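Local coordinates for transcriptional regulator (LacI family) (Clostridium acetobutylicum ATCC 824, PDB 3G85), which probably acts as a DNA-binding regulator of transcription, this construct comprising its periplasmic-binding-protein-like effector region, at residues 39-42 against 43-46; 150-153 against 154-158; 194-197 against 198-201; 211-214 against 215-219. All coordinates share one frame; numbering follows the deposited sequence.

Contact 1 of 4, residues 39-42 against 43-46; sequences AKQN and YNYN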
# COMPACT_ATOMS: atom_id res chain seq x y z
N ALA A 39 10.50 17.28 11.78
CA ALA A 39 10.51 17.77 13.16
C ALA A 39 11.70 17.22 13.92
O ALA A 39 12.25 17.91 14.78
CB ALA A 39 9.23 17.41 13.87
N LYS A 40 12.11 15.99 13.61
CA LYS A 40 13.25 15.38 14.28
C LYS A 40 14.58 15.91 13.74
O LYS A 40 15.63 15.70 14.35
CB LYS A 40 13.23 13.86 14.11
CG LYS A 40 12.43 13.12 15.18
CD LYS A 40 12.48 11.61 14.94
CE LYS A 40 11.59 11.20 13.76
NZ LYS A 40 11.70 9.74 13.45
N GLN A 41 14.52 16.59 12.60
CA GLN A 41 15.73 17.07 11.93
C GLN A 41 15.76 18.59 11.90
O GLN A 41 16.45 19.17 11.07
CB GLN A 41 15.77 16.57 10.47
CG GLN A 41 15.84 15.09 10.32
CD GLN A 41 16.37 14.71 8.98
OE1 GLN A 41 16.35 15.50 8.02
NE2 GLN A 41 16.87 13.48 8.89
N ASN A 42 14.96 19.20 12.78
CA ASN A 42 14.81 20.65 12.84
C ASN A 42 14.46 21.30 11.49
O ASN A 42 15.00 22.35 11.11
CB ASN A 42 16.04 21.29 13.51
CG ASN A 42 15.76 22.71 14.02
OD1 ASN A 42 16.67 23.52 14.13
ND2 ASN A 42 14.49 23.02 14.32
N TYR A 43 13.57 20.66 10.74
CA TYR A 43 13.02 21.28 9.53
C TYR A 43 14.08 21.80 8.58
O TYR A 43 13.97 22.92 8.09
CB TYR A 43 12.04 22.41 9.91
CG TYR A 43 10.90 21.90 10.75
CD1 TYR A 43 9.74 21.38 10.15
CD2 TYR A 43 10.99 21.88 12.15
CE1 TYR A 43 8.70 20.88 10.91
CE2 TYR A 43 9.96 21.38 12.92
CZ TYR A 43 8.81 20.89 12.29
OH TYR A 43 7.78 20.39 13.04
N ASN A 44 15.10 20.99 8.30
CA ASN A 44 16.13 21.42 7.37
C ASN A 44 15.72 21.36 5.90
O ASN A 44 16.45 21.85 5.03
CB ASN A 44 17.44 20.66 7.63
CG ASN A 44 17.37 19.19 7.26
OD1 ASN A 44 16.35 18.49 7.48
ND2 ASN A 44 18.48 18.68 6.72
N TYR A 45 14.55 20.77 5.64
CA TYR A 45 13.93 20.77 4.29
C TYR A 45 12.50 21.29 4.35
O TYR A 45 11.78 21.02 5.32
CB TYR A 45 13.90 19.33 3.69
CG TYR A 45 15.24 18.80 3.28
CD1 TYR A 45 15.79 19.11 2.03
CD2 TYR A 45 15.98 18.01 4.14
CE1 TYR A 45 17.04 18.63 1.65
CE2 TYR A 45 17.23 17.53 3.78
CZ TYR A 45 17.76 17.85 2.54
OH TYR A 45 19.00 17.37 2.19
N ASN A 46 12.10 22.01 3.31
CA ASN A 46 10.70 22.20 2.99
C ASN A 46 10.24 20.96 2.21
O ASN A 46 10.99 20.42 1.38
CB ASN A 46 10.47 23.40 2.08
CG ASN A 46 10.89 24.72 2.69
OD1 ASN A 46 11.63 25.50 2.05
ND2 ASN A 46 10.44 24.98 3.91
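Ala39, in the last turn of helix 27-40, meets the ring of Tyr43 in a CH-pi contact. Its CA stands over one face of the ring, 4.0 Å from the centroid of Tyr43 and 29° off the ring normal. That offset brings the methyl group to the hydroxyl end of the ring, with Ala39 CB 3.8 Å from Tyr43 CZ and 3.4 Å from Tyr43 OH. The first torsion of Tyr43 explains the placement: CG lies anti to its own carbonyl carbon (chi1 -59°), and the ring swings back along the chain over the helix end, where it also touches Leu38.

Two residues beyond Ala39 the chain has left the helix. The side chain of Gln41, extended beyond CG, runs toward Asn44, and the two side chains come close together. Both also touch Glu257 of helix 245-260, and Gln41 touches Ile253 as well. The Asn42 side chain leans away from the residues that follow, its CB coming no nearer than 3.8 Å to Tyr43 N. Asn42 and Tyr43 both have positive phi, and these consecutive left-handed residues reverse the chain tightly enough to bring Tyr43 over Ala39. Beyond the turn, Tyr43 O accepts a hydrogen bond from Lys11 NZ.

The case illustrates how a ring placed after a turn can lie back over the helix it follows. Here the turn is the connection from helix 27-40 to strand 46-52, which completes a beta-alpha-beta crossover with strand 13-19 in the parallel sheet of a Rossmann-like domain.

Contact 2 of 4, residues 150-153 against 154-158; sequences IETC and HKNGI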
# COMPACT_ATOMS: atom_id res chain seq x y z
N ILE A 150 -2.33 -15.76 -2.55
CA ILE A 150 -2.90 -16.83 -3.36
C ILE A 150 -1.95 -18.05 -3.46
O ILE A 150 -2.36 -19.17 -3.17
CB ILE A 150 -3.28 -16.30 -4.78
CG1 ILE A 150 -4.37 -15.23 -4.70
CG2 ILE A 150 -3.72 -17.43 -5.73
CD1 ILE A 150 -5.49 -15.61 -3.80
N GLU A 151 -0.71 -17.79 -3.85
CA GLU A 151 0.32 -18.83 -3.94
C GLU A 151 0.61 -19.51 -2.61
O GLU A 151 0.82 -20.73 -2.56
CB GLU A 151 1.61 -18.29 -4.56
CG GLU A 151 1.45 -17.90 -6.05
CD GLU A 151 2.69 -17.28 -6.71
OE1 GLU A 151 3.82 -17.37 -6.18
OE2 GLU A 151 2.51 -16.70 -7.82
N THR A 152 0.62 -18.73 -1.53
CA THR A 152 0.85 -19.28 -0.22
C THR A 152 -0.32 -20.13 0.22
O THR A 152 -0.15 -21.15 0.91
CB THR A 152 1.21 -18.17 0.82
OG1 THR A 152 2.35 -17.42 0.34
CG2 THR A 152 1.51 -18.77 2.19
N CYS A 153 -1.53 -19.74 -0.18
CA CYS A 153 -2.69 -20.55 0.15
C CYS A 153 -2.58 -21.91 -0.54
O CYS A 153 -2.77 -22.93 0.10
CB CYS A 153 -3.99 -19.86 -0.26
SG CYS A 153 -4.50 -18.60 0.92
N HIS A 154 -2.27 -21.89 -1.84
CA HIS A 154 -2.08 -23.13 -2.62
C HIS A 154 -1.02 -24.05 -1.98
O HIS A 154 -1.22 -25.26 -1.90
CB HIS A 154 -1.68 -22.82 -4.07
CG HIS A 154 -2.73 -22.06 -4.84
ND1 HIS A 154 -2.45 -21.44 -6.05
CD2 HIS A 154 -4.03 -21.80 -4.58
CE1 HIS A 154 -3.55 -20.86 -6.50
NE2 HIS A 154 -4.52 -21.05 -5.62
N LYS A 155 0.11 -23.47 -1.53
CA LYS A 155 1.17 -24.24 -0.87
C LYS A 155 0.75 -24.84 0.45
O LYS A 155 1.33 -25.85 0.87
CB LYS A 155 2.41 -23.38 -0.68
CG LYS A 155 3.04 -23.09 -2.00
CD LYS A 155 4.18 -22.12 -1.94
CE LYS A 155 4.55 -21.78 -3.37
NZ LYS A 155 5.92 -21.21 -3.50
N ASN A 156 -0.23 -24.25 1.11
CA ASN A 156 -0.61 -24.70 2.45
C ASN A 156 -1.97 -25.38 2.56
O ASN A 156 -2.53 -25.48 3.66
CB ASN A 156 -0.51 -23.55 3.46
CG ASN A 156 0.92 -23.11 3.71
OD1 ASN A 156 1.49 -22.32 2.95
ND2 ASN A 156 1.51 -23.61 4.79
N GLY A 157 -2.51 -25.80 1.43
CA GLY A 157 -3.77 -26.54 1.40
C GLY A 157 -5.00 -25.72 1.70
O GLY A 157 -6.01 -26.24 2.22
N ILE A 158 -4.94 -24.42 1.40
CA ILE A 158 -6.12 -23.55 1.51
C ILE A 158 -6.66 -23.32 0.10
O ILE A 158 -5.97 -22.72 -0.75
CB ILE A 158 -5.77 -22.20 2.19
CG1 ILE A 158 -5.18 -22.43 3.59
CG2 ILE A 158 -7.01 -21.30 2.25
CD1 ILE A 158 -4.60 -21.17 4.27
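The imidazole of His154 lies over the backbone of Ile150, whose carbonyl O sits 3.3 Å above one face of the ring, displaced toward its rim. Alongside, the two side chains point the same way, and Ile150 CG2 comes within 3.5 Å of His154 CE1. The side chain of Asn156 runs beside that of Thr152 in the same direction. This is the C-terminal turn of helix 140-155, the helix of the beta-alpha-beta unit that joins strands 131-134 and 165-167.

Ordinary helical bonds persist up to Lys155, whose N donates to Glu151 O. The aliphatic part of Lys155 runs past that same carbonyl oxygen, with Lys155 CG 3.3 Å from Glu151 O. The carboxylate of Glu151 is engaged elsewhere, through OE1, by Tyr112.

The pattern changes at Cys153 O, which is gripped by two amides from opposite faces of its plane. Asn156 N approaches at 3.0 Å from far out of that plane, whereas Ile158 N makes a straighter bond of 2.9 Å (161° at the hydrogen). The second bond spans five residues, and Gly157, with positive phi, turns the chain back to make it. Helix 111-124 packs against this end through Ser119, which touches both Thr152 and Cys153. The returning chain also brings Ile158 against Cys153, with CG2 of Ile158 3.9 Å from Cys153 SG.

Contact 3 of 4, residues 194-197 against 198-201; sequences CNSD and SIAL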
# COMPACT_ATOMS: atom_id res chain seq x y z
N CYS A 194 -8.78 -9.19 2.52
CA CYS A 194 -9.15 -7.94 1.82
C CYS A 194 -7.87 -7.19 1.50
O CYS A 194 -7.05 -7.00 2.39
CB CYS A 194 -10.04 -7.05 2.68
SG CYS A 194 -11.63 -7.80 3.15
N ASN A 195 -7.69 -6.77 0.27
CA ASN A 195 -6.41 -6.14 -0.06
C ASN A 195 -6.41 -4.63 0.24
O ASN A 195 -5.49 -3.91 -0.18
CB ASN A 195 -5.92 -6.49 -1.50
CG ASN A 195 -6.68 -5.75 -2.60
OD1 ASN A 195 -7.74 -5.19 -2.38
ND2 ASN A 195 -6.11 -5.75 -3.82
N SER A 196 -7.43 -4.16 0.95
CA SER A 196 -7.35 -2.83 1.57
C SER A 196 -8.16 -2.83 2.87
O SER A 196 -9.15 -3.58 3.01
CB SER A 196 -7.81 -1.70 0.61
OG SER A 196 -9.17 -1.38 0.78
N ASP A 197 -7.72 -2.01 3.82
CA ASP A 197 -8.46 -1.88 5.08
C ASP A 197 -9.80 -1.18 4.88
O ASP A 197 -10.74 -1.50 5.60
CB ASP A 197 -7.66 -1.13 6.14
CG ASP A 197 -7.28 0.27 5.67
OD1 ASP A 197 -6.51 0.36 4.69
OD2 ASP A 197 -7.82 1.26 6.23
N SER A 198 -9.93 -0.28 3.90
CA SER A 198 -11.22 0.38 3.66
C SER A 198 -12.25 -0.66 3.24
O SER A 198 -13.40 -0.63 3.65
CB SER A 198 -11.13 1.44 2.55
OG SER A 198 -10.39 2.55 3.02
N ILE A 199 -11.81 -1.60 2.41
CA ILE A 199 -12.66 -2.68 1.97
C ILE A 199 -13.10 -3.48 3.20
O ILE A 199 -14.29 -3.80 3.37
CB ILE A 199 -11.94 -3.54 0.91
CG1 ILE A 199 -11.95 -2.82 -0.45
CG2 ILE A 199 -12.56 -4.95 0.83
CD1 ILE A 199 -11.14 -3.52 -1.49
N ALA A 200 -12.15 -3.81 4.06
CA ALA A 200 -12.46 -4.60 5.27
C ALA A 200 -13.45 -3.90 6.20
O ALA A 200 -14.34 -4.53 6.78
CB ALA A 200 -11.16 -4.92 6.03
N LEU A 201 -13.32 -2.58 6.33
CA LEU A 201 -14.25 -1.84 7.19
C LEU A 201 -15.69 -1.88 6.65
O LEU A 201 -16.65 -2.05 7.43
CB LEU A 201 -13.81 -0.39 7.36
CG LEU A 201 -12.52 -0.24 8.17
CD1 LEU A 201 -12.07 1.23 8.09
CD2 LEU A 201 -12.66 -0.80 9.64
O HOH W 1 -7.80 1.26 2.50
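Ser196 caps the N-terminus of helix 197-209: its OG accepts from Ile199 N at 3.1 Å and 162°, the classic N-cap bond. The same buried hydroxyl has a second partner, Asn170 OD1, which ties the cap to a neighbouring loop. Main-chain bonds then start the helix, with Ala200 N donating to Ser196 O and Leu201 N to Asp197 O.

Charge and water come next. Asp197 sets its carboxylate in front of the first turn, with CG between the backbone N and the carbonyl carbon (chi1 59°). OD1 takes hydrogen bonds from Met225 N and Asn226 N. A water donates a third at 2.7 Å to Asp197 OD1 and accepts from Ser198 N at 3.0 Å, so one carboxylate oxygen links the loop after strand 219-224, directly, and Ser198 N in the first turn, through the water. The helix dipole would probably add to the stability of a negative charge here.

The apolar contacts are made by Ile199 and Ala200 with Cys194, at the end of strand 191-194. Ala200 CB lies 4.1 Å from Cys194 SG, while the CG2 branch of Ile199 reaches back to touch Cys194 CB at 3.8 Å.

Contact 4 of 4, residues 211-214 against 215-219; sequences QISI and PDDIE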
# COMPACT_ATOMS: atom_id res chain seq x y z
N GLN A 211 -25.39 -10.03 11.42
CA GLN A 211 -25.07 -10.82 12.63
C GLN A 211 -24.20 -12.05 12.34
O GLN A 211 -24.35 -13.12 12.96
CB GLN A 211 -26.35 -11.19 13.39
CG GLN A 211 -27.42 -10.10 13.34
CD GLN A 211 -28.60 -10.37 14.27
OE1 GLN A 211 -28.42 -10.58 15.47
NE2 GLN A 211 -29.80 -10.35 13.72
N ILE A 212 -23.28 -11.91 11.39
CA ILE A 212 -22.32 -12.95 11.13
C ILE A 212 -21.15 -12.71 12.07
O ILE A 212 -20.67 -11.58 12.19
CB ILE A 212 -21.92 -12.96 9.65
CG1 ILE A 212 -23.15 -13.33 8.82
CG2 ILE A 212 -20.80 -13.94 9.38
CD1 ILE A 212 -23.32 -12.48 7.62
N SER A 213 -20.74 -13.75 12.78
CA SER A 213 -19.73 -13.62 13.82
C SER A 213 -18.30 -13.54 13.31
O SER A 213 -17.85 -14.37 12.52
CB SER A 213 -19.86 -14.78 14.81
OG SER A 213 -21.13 -14.74 15.42
N ILE A 214 -17.59 -12.52 13.78
CA ILE A 214 -16.17 -12.37 13.49
C ILE A 214 -15.41 -12.59 14.81
O ILE A 214 -15.72 -11.95 15.82
CB ILE A 214 -15.86 -10.97 12.90
CG1 ILE A 214 -16.68 -10.71 11.62
CG2 ILE A 214 -14.34 -10.81 12.63
CD1 ILE A 214 -16.98 -9.22 11.34
N PRO A 215 -14.41 -13.50 14.82
CA PRO A 215 -13.86 -14.33 13.75
C PRO A 215 -14.57 -15.68 13.60
O PRO A 215 -14.14 -16.49 12.76
CB PRO A 215 -12.46 -14.60 14.26
CG PRO A 215 -12.67 -14.76 15.73
CD PRO A 215 -13.68 -13.71 16.08
N ASP A 216 -15.61 -15.94 14.39
CA ASP A 216 -16.19 -17.30 14.49
C ASP A 216 -16.79 -17.86 13.21
O ASP A 216 -16.52 -19.01 12.85
CB ASP A 216 -17.19 -17.40 15.64
CG ASP A 216 -16.54 -17.20 17.00
OD1 ASP A 216 -15.36 -17.56 17.19
OD2 ASP A 216 -17.22 -16.67 17.91
N ASP A 217 -17.62 -17.08 12.53
CA ASP A 217 -18.14 -17.47 11.22
C ASP A 217 -17.21 -17.08 10.07
O ASP A 217 -17.06 -17.82 9.12
CB ASP A 217 -19.52 -16.85 10.99
CG ASP A 217 -20.53 -17.29 12.04
OD1 ASP A 217 -20.37 -18.41 12.57
OD2 ASP A 217 -21.48 -16.51 12.33
N ILE A 218 -16.59 -15.89 10.17
CA ILE A 218 -15.64 -15.40 9.15
C ILE A 218 -14.48 -14.69 9.84
O ILE A 218 -14.70 -13.83 10.71
CB ILE A 218 -16.31 -14.42 8.13
CG1 ILE A 218 -17.39 -15.13 7.32
CG2 ILE A 218 -15.25 -13.82 7.16
CD1 ILE A 218 -18.05 -14.28 6.28
N GLU A 219 -13.25 -15.04 9.45
CA GLU A 219 -12.08 -14.33 9.97
C GLU A 219 -11.45 -13.48 8.86
O GLU A 219 -11.31 -13.93 7.74
CB GLU A 219 -11.06 -15.31 10.54
CG GLU A 219 -10.08 -14.60 11.44
CD GLU A 219 -9.23 -15.53 12.28
OE1 GLU A 219 -9.64 -16.69 12.55
OE2 GLU A 219 -8.13 -15.08 12.67
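Ser213 O receives both Asp217 N and Ile218 N, closing a turn that contains a cis peptide bond between Ile214 and Pro215. The bond from Ile218 N is 3.1 Å long and nearly continues the carbonyl direction of Ser213. That from Asp217 N, at 2.7 Å, comes from above the carbonyl plane.

The carboxylate of Asp217 answers across the turn. Its OD2 accepts from Ser213 N at 2.9 Å in an almost straight bond (167°), met from above the carboxylate plane rather than within it. Ser213 therefore has both its N-H and its C=O bonded to the 217-218 stretch. Asp217 CG stands anti to its carbonyl carbon (chi1 -60°), which directs the acid back toward Ser213, and Asp217 CB lies 3.6 Å from Ile212 CG2. Beyond it the same methyl approaches Ile218 CD1 at 4.2 Å. On the far limb Ile214 CA makes a CA-H...O contact of 3.5 Å with Ile218 O.

The turn thus illustrates how a cis proline and a pair of shared bonds can fold a loop compactly. It connects helix 197-209, whose Leu207 touches Ile212, Ile214 and Ile218, with strand 219-224, where Glu219 pairs with strand 191-194 through Leu192.

Contacts 1 to 4 follow one another along the chain, each a short local arrangement at a helix end or in the loop next to one. Contact 1 belongs to the domain with the parallel sheet; its centre lies about 45 Å from contact 2 and about 46 Å from contact 4, on the opposite side of the molecule's centre from both. Contacts 2, 3 and 4 share the second domain, built on the sheet containing strands 131-134, 191-194 and 219-224. Contacts 3 and 4, with centres about 16 Å apart, bracket helix 197-209. Helix-to-strand connections are thus represented in both domains, and a strand-to-helix one, contact 3, in the second.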